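Local structure of Cyp101j2 (Sphingobium yanoikuyae, 5KYO) at residues L91-M96 / Q368-G373; E65-A70 / T344-M349. The protein is a haem-containing cytochrome P450 monooxygenase that probably hydroxylates the monoterpenoid 1,8-cineole. One frame throughout, in Å; residues are numbered along the deposited sequence.

Contact 1: L91-M96 / Q368-G373. With HEM (protoporphyrin IX containing Fe), chain G.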
loop_
_atom_site.group_PDB
_atom_site.type_symbol
_atom_site.label_atom_id
_atom_site.label_comp_id
_atom_site.label_asym_id
_atom_site.label_seq_id
_atom_site.Cartn_x
_atom_site.Cartn_y
_atom_site.Cartn_z
ATOM N N LEU A 91 -5.510 19.368 1.384
ATOM C CA LEU A 91 -6.119 18.947 2.636
ATOM C C LEU A 91 -5.643 17.556 3.073
ATOM O O LEU A 91 -5.181 17.363 4.201
ATOM C CB LEU A 91 -7.634 18.957 2.487
ATOM C CG LEU A 91 -8.381 18.777 3.803
ATOM C CD1 LEU A 91 -8.035 19.899 4.771
ATOM C CD2 LEU A 91 -9.869 18.703 3.552
ATOM N N ALA A 92 -5.770 16.592 2.167
ATOM C CA ALA A 92 -5.319 15.219 2.406
ATOM C C ALA A 92 -3.867 15.154 2.881
ATOM O O ALA A 92 -3.544 14.452 3.846
ATOM C CB ALA A 92 -5.503 14.392 1.134
ATOM N N GLU A 93 -2.990 15.901 2.219
ATOM C CA GLU A 93 -1.568 15.885 2.570
ATOM C C GLU A 93 -1.304 16.518 3.925
ATOM O O GLU A 93 -0.354 16.139 4.622
ATOM C CB GLU A 93 -0.729 16.590 1.507
ATOM C CG GLU A 93 -0.661 15.834 0.179
ATOM C CD GLU A 93 0.377 16.405 -0.771
ATOM O OE1 GLU A 93 0.637 17.627 -0.711
ATOM O OE2 GLU A 93 0.943 15.629 -1.569
ATOM N N THR A 94 -2.136 17.493 4.283
ATOM C CA THR A 94 -2.066 18.129 5.598
ATOM C C THR A 94 -2.438 17.149 6.709
ATOM O O THR A 94 -1.700 17.002 7.669
ATOM C CB THR A 94 -2.993 19.367 5.682
ATOM O OG1 THR A 94 -2.451 20.430 4.885
ATOM C CG2 THR A 94 -3.129 19.843 7.125
ATOM N N VAL A 95 -3.580 16.478 6.578
ATOM C CA VAL A 95 -3.970 15.477 7.574
ATOM C C VAL A 95 -2.922 14.376 7.617
ATOM O O VAL A 95 -2.533 13.908 8.700
ATOM C CB VAL A 95 -5.364 14.873 7.275
ATOM C CG1 VAL A 95 -5.712 13.789 8.287
ATOM C CG2 VAL A 95 -6.412 15.959 7.313
ATOM N N MET A 96 -2.433 13.996 6.436
ATOM C CA MET A 96 -1.416 12.955 6.336
ATOM C C MET A 96 -0.145 13.267 7.121
ATOM O O MET A 96 0.445 12.378 7.736
ATOM C CB MET A 96 -1.040 12.736 4.882
ATOM C CG MET A 96 -1.217 11.337 4.415
ATOM S SD MET A 96 -0.984 11.339 2.641
ATOM C CE MET A 96 -2.576 11.937 2.077
ATOM N N GLN A 368 4.075 15.094 -9.297
ATOM C CA GLN A 368 3.923 15.151 -7.849
ATOM C C GLN A 368 2.737 14.286 -7.429
ATOM O O GLN A 368 1.691 14.316 -8.074
ATOM C CB GLN A 368 3.734 16.597 -7.379
ATOM N N HIS A 369 2.920 13.496 -6.370
ATOM C CA HIS A 369 1.880 12.589 -5.878
ATOM C C HIS A 369 2.242 12.130 -4.477
ATOM O O HIS A 369 3.391 12.254 -4.067
ATOM C CB HIS A 369 1.729 11.368 -6.799
ATOM C CG HIS A 369 2.908 10.439 -6.773
ATOM N ND1 HIS A 369 3.170 9.596 -5.717
ATOM C CD2 HIS A 369 3.890 10.215 -7.683
ATOM C CE1 HIS A 369 4.263 8.894 -5.970
ATOM N NE2 HIS A 369 4.720 9.254 -7.158
ATOM N N SER A 370 1.288 11.575 -3.741
ATOM C CA SER A 370 1.616 11.005 -2.434
ATOM C C SER A 370 1.225 9.533 -2.361
ATOM O O SER A 370 0.654 9.078 -1.380
ATOM C CB SER A 370 0.937 11.789 -1.313
ATOM O OG SER A 370 1.435 13.112 -1.277
ATOM N N THR A 371 1.536 8.784 -3.412
ATOM C CA THR A 371 1.191 7.364 -3.415
ATOM C C THR A 371 1.861 6.653 -2.216
ATOM O O THR A 371 1.338 5.663 -1.671
ATOM C CB THR A 371 1.576 6.726 -4.760
ATOM O OG1 THR A 371 0.666 7.213 -5.762
ATOM C CG2 THR A 371 1.521 5.199 -4.698
ATOM N N PHE A 372 2.993 7.201 -1.779
ATOM C CA PHE A 372 3.744 6.626 -0.667
ATOM C C PHE A 372 3.547 7.469 0.605
ATOM O O PHE A 372 4.264 7.323 1.588
ATOM C CB PHE A 372 5.232 6.496 -1.025
ATOM C CG PHE A 372 5.511 5.512 -2.129
ATOM C CD1 PHE A 372 5.261 4.166 -1.953
ATOM C CD2 PHE A 372 6.041 5.941 -3.341
ATOM C CE1 PHE A 372 5.523 3.260 -2.962
ATOM C CE2 PHE A 372 6.298 5.053 -4.348
ATOM C CZ PHE A 372 6.043 3.707 -4.165
ATOM N N GLY A 373 2.536 8.337 0.573
ATOM C CA GLY A 373 2.165 9.132 1.722
ATOM C C GLY A 373 2.991 10.390 1.873
ATOM O O GLY A 373 3.667 10.803 0.953
HETATM C CHA HEM G . 3.850 3.098 4.976
HETATM C CHB HEM G . 2.015 2.733 0.495
HETATM C CHC HEM G . 5.119 -0.926 -0.436
HETATM C CHD HEM G . 6.213 -1.143 4.260
HETATM C C1A HEM G . 3.121 3.387 3.848
HETATM C C2A HEM G . 2.198 4.499 3.658
HETATM C C3A HEM G . 1.680 4.380 2.415
HETATM C C4A HEM G . 2.264 3.210 1.776
HETATM C CMA HEM G . 0.665 5.350 1.762
HETATM C CAA HEM G . 1.845 5.631 4.665
HETATM C CBA HEM G . 0.807 5.195 5.694
HETATM C CGA HEM G . 0.420 6.360 6.575
HETATM O O1A HEM G . -0.117 7.376 6.050
HETATM O O2A HEM G . 0.634 6.283 7.814
HETATM C C1B HEM G . 2.738 1.743 -0.160
HETATM C C2B HEM G . 2.651 1.401 -1.577
HETATM C C3B HEM G . 3.504 0.384 -1.822
HETATM C C4B HEM G . 4.157 0.056 -0.579
HETATM C CMB HEM G . 1.731 2.084 -2.621
HETATM C CAB HEM G . 3.826 -0.371 -3.145
HETATM C CBB HEM G . 3.370 -0.059 -4.362
HETATM C C1C HEM G . 5.712 -1.280 0.749
HETATM C C2C HEM G . 6.754 -2.275 0.915
HETATM C C3C HEM G . 7.044 -2.341 2.223
HETATM C C4C HEM G . 6.210 -1.374 2.911
HETATM C CMC HEM G . 7.340 -3.089 -0.258
HETATM C CAC HEM G . 8.062 -3.210 2.981
HETATM C CBC HEM G . 8.991 -3.986 2.419
HETATM C C1D HEM G . 5.659 -0.059 4.901
HETATM C C2D HEM G . 5.723 0.199 6.330
HETATM C C3D HEM G . 5.008 1.516 6.521
HETATM C C4D HEM G . 4.555 1.936 5.221
HETATM C CMD HEM G . 6.378 -0.598 7.491
HETATM C CAD HEM G . 4.792 2.234 7.872
HETATM C CBD HEM G . 5.728 3.436 8.012
HETATM C CGD HEM G . 5.466 4.094 9.355
HETATM O O1D HEM G . 6.427 4.366 10.119
HETATM O O2D HEM G . 4.268 4.325 9.662
HETATM N NA HEM G . 3.134 2.632 2.676
HETATM N NB HEM G . 3.667 0.892 0.404
HETATM N NC HEM G . 5.413 -0.743 1.979
HETATM N ND HEM G . 4.957 0.975 4.297
HETATM FE FE HEM G . 4.414 1.056 2.302
#
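The hydroxyl of S370 donates a hydrogen bond to E93, with OG 2.6 Å from OE2; S370 has two modelled conformers, so the bond may not be made all the time. OG meets the carboxylate oxygen on its anti side, 23° out of the carboxylate plane. Glutamate suits a partly exposed place on helix 89-97, since its extended chain (chi2 -169°) carries the acid across from a CB that does not itself face the loop.

One helical turn on, M96 supplies an apolar contact, its SD lying 4.0 Å from CA of G373. The flexible, apolar thioether lies against the backbone of G373. Glycine is doubly apt there: its phi is positive, 84°, and a CB would come within about 3.2 Å of the haem carbon CAA.

S370 to G373 form a type I turn, closed by G373 N bonding to S370 O at 2.8 Å. Before it, H369 folds its ring back so that ND1 accepts, in the ring plane and nearly straight, from T371 N at 2.9 Å. The F372 ring sits obliquely by a pyrrole, CE1 3.7 Å from haem C2B, and the backbone of F372 is hydrogen-bonded to that of C379. This is the start of the P450 haem-binding loop, which in this family carries the cysteine that ligates the iron.

Contact 2: E65-A70 / T344-M349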
loop_
_atom_site.group_PDB
_atom_site.type_symbol
_atom_site.label_atom_id
_atom_site.label_comp_id
_atom_site.label_asym_id
_atom_site.label_seq_id
_atom_site.Cartn_x
_atom_site.Cartn_y
_atom_site.Cartn_z
ATOM N N GLU A 65 -15.415 11.424 -9.140
ATOM C CA GLU A 65 -16.824 11.819 -9.098
ATOM C C GLU A 65 -17.274 12.096 -7.668
ATOM O O GLU A 65 -18.051 13.021 -7.423
ATOM C CB GLU A 65 -17.714 10.749 -9.731
ATOM C CG GLU A 65 -18.111 11.065 -11.166
ATOM C CD GLU A 65 -18.875 12.374 -11.278
ATOM O OE1 GLU A 65 -18.319 13.353 -11.821
ATOM O OE2 GLU A 65 -20.039 12.425 -10.824
ATOM N N ILE A 66 -16.783 11.294 -6.728
ATOM C CA ILE A 66 -17.058 11.524 -5.310
ATOM C C ILE A 66 -16.510 12.884 -4.895
ATOM O O ILE A 66 -17.204 13.666 -4.235
ATOM C CB ILE A 66 -16.453 10.418 -4.436
ATOM C CG1 ILE A 66 -17.191 9.101 -4.678
ATOM C CG2 ILE A 66 -16.524 10.794 -2.955
ATOM C CD1 ILE A 66 -16.616 7.919 -3.927
ATOM N N MET A 67 -15.276 13.172 -5.320
ATOM C CA MET A 67 -14.617 14.446 -5.033
ATOM C C MET A 67 -15.366 15.627 -5.660
ATOM O O MET A 67 -15.445 16.720 -5.080
ATOM C CB MET A 67 -13.168 14.425 -5.542
ATOM C CG MET A 67 -12.301 13.369 -4.889
ATOM S SD MET A 67 -10.699 13.110 -5.683
ATOM C CE MET A 67 -9.960 14.743 -5.649
ATOM N N ARG A 68 -15.914 15.395 -6.848
ATOM C CA ARG A 68 -16.542 16.455 -7.628
ATOM C C ARG A 68 -17.937 16.798 -7.100
ATOM O O ARG A 68 -18.372 17.952 -7.167
ATOM C CB ARG A 68 -16.607 16.040 -9.104
ATOM C CG ARG A 68 -17.142 17.099 -10.044
ATOM C CD ARG A 68 -17.170 16.578 -11.471
ATOM N N GLN A 69 -18.631 15.801 -6.564
ATOM C CA GLN A 69 -19.993 16.003 -6.061
ATOM C C GLN A 69 -20.036 16.573 -4.636
ATOM O O GLN A 69 -21.077 17.057 -4.183
ATOM C CB GLN A 69 -20.768 14.683 -6.112
ATOM N N ALA A 70 -18.906 16.530 -3.938
ATOM C CA ALA A 70 -18.860 16.939 -2.533
ATOM C C ALA A 70 -18.861 18.451 -2.330
ATOM O O ALA A 70 -17.944 19.142 -2.776
ATOM C CB ALA A 70 -17.641 16.333 -1.858
ATOM N N THR A 344 -4.542 8.749 -0.145
ATOM C CA THR A 344 -3.532 9.105 -1.120
ATOM C C THR A 344 -4.207 9.324 -2.473
ATOM O O THR A 344 -3.700 10.064 -3.293
ATOM C CB THR A 344 -2.443 8.025 -1.251
ATOM O OG1 THR A 344 -3.028 6.826 -1.753
ATOM C CG2 THR A 344 -1.833 7.715 0.121
ATOM N N VAL A 345 -5.351 8.671 -2.671
ATOM C CA VAL A 345 -6.104 8.696 -3.929
ATOM C C VAL A 345 -6.544 10.100 -4.331
ATOM O O VAL A 345 -6.436 10.475 -5.500
ATOM C CB VAL A 345 -7.369 7.799 -3.852
ATOM C CG1 VAL A 345 -8.135 7.817 -5.180
ATOM C CG2 VAL A 345 -6.990 6.382 -3.461
ATOM N N VAL A 346 -7.011 10.885 -3.361
ATOM C CA VAL A 346 -7.563 12.207 -3.670
ATOM C C VAL A 346 -6.466 13.229 -3.954
ATOM O O VAL A 346 -6.745 14.327 -4.433
ATOM C CB VAL A 346 -8.484 12.717 -2.535
ATOM C CG1 VAL A 346 -9.498 11.646 -2.190
ATOM C CG2 VAL A 346 -7.689 13.085 -1.311
ATOM N N VAL A 347 -5.219 12.848 -3.710
ATOM C CA VAL A 347 -4.088 13.739 -3.953
ATOM C C VAL A 347 -3.759 13.845 -5.450
ATOM O O VAL A 347 -3.961 14.901 -6.059
ATOM C CB VAL A 347 -2.836 13.282 -3.161
ATOM C CG1 VAL A 347 -1.618 14.090 -3.566
ATOM C CG2 VAL A 347 -3.092 13.419 -1.671
ATOM N N ALA A 348 -3.290 12.758 -6.058
ATOM C CA ALA A 348 -2.896 12.808 -7.470
ATOM C C ALA A 348 -4.088 12.926 -8.412
ATOM O O ALA A 348 -3.922 13.318 -9.564
ATOM C CB ALA A 348 -2.062 11.568 -7.842
ATOM N N MET A 349 -5.290 12.602 -7.942
ATOM C CA MET A 349 -6.462 12.673 -8.820
ATOM C C MET A 349 -7.152 14.027 -8.799
ATOM O O MET A 349 -8.101 14.253 -9.562
ATOM C CB MET A 349 -7.469 11.586 -8.461
ATOM C CG MET A 349 -6.955 10.186 -8.698
ATOM S SD MET A 349 -6.671 9.843 -10.443
ATOM C CE MET A 349 -4.897 9.868 -10.520
#
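M67 projects from helix 59-69 onto V346 and M349, a helix-to-helix contact of the P450 fold in which the N-terminal helix, probably helix A of the family, meets the short helix 344-348 that follows a strand of the mixed sheet. At the start of this second segment T344 lies beyond the contact: its OG1 is hydrogen-bonded to V317 O, which settles a buried hydroxyl, and the residue touches the haem. V345 points toward helix 59-69 but packs on H60 and W63 instead of M67.

V346 takes the weight of the contact. SD of M67 lies 3.8 Å from CA of V346 and 4.0 Å from its CG1, while the two side chains cross obliquely. Branched at CB, valine offers a short, stiff apolar surface for a buried thioether to lie against. M67 first runs out nearly straight and then bends at its last torsion (chi3 57°), which swings CE round to within 3.5 Å of V346 O. An alanine here would remove the thioether and would probably open a gap over CB and CG1 of V346, leaving that valine less firmly held.

V347 faces the other way, onto S89, A92 and E93, and A348 meets H369. M349 starts toward segment 65-70, but its chain turns at chi2 (-66°) and leads the sulfur away from that segment, to pack on H60, earlier in helix 59-69, and on L358. What M67 finds of this residue is backbone: CE of M67 stops 4.3 Å from C of M349.

Overall arrangement
Contacts 1 and 2 lie with their centres about 12 Å apart, on the same side of the chain's centre. Their segments alternate in sequence: 65-70, 91-96, 344-349, then 368-373. Helix 344-348 connects them, packing on helix 59-69 in contact 2 and, through V346 and V347, on A92 and E93 of contact 1; CB of A92 is 3.5 Å from CG2 of V346. The mixed sheet lies between in the chain, strands 74-77 and 83-86 separating the two early helices and strand 339-343 leading into 344-348. Two helices from early in the chain thus both pack on helix 344-348, and the second also meets the loop that reaches the haem.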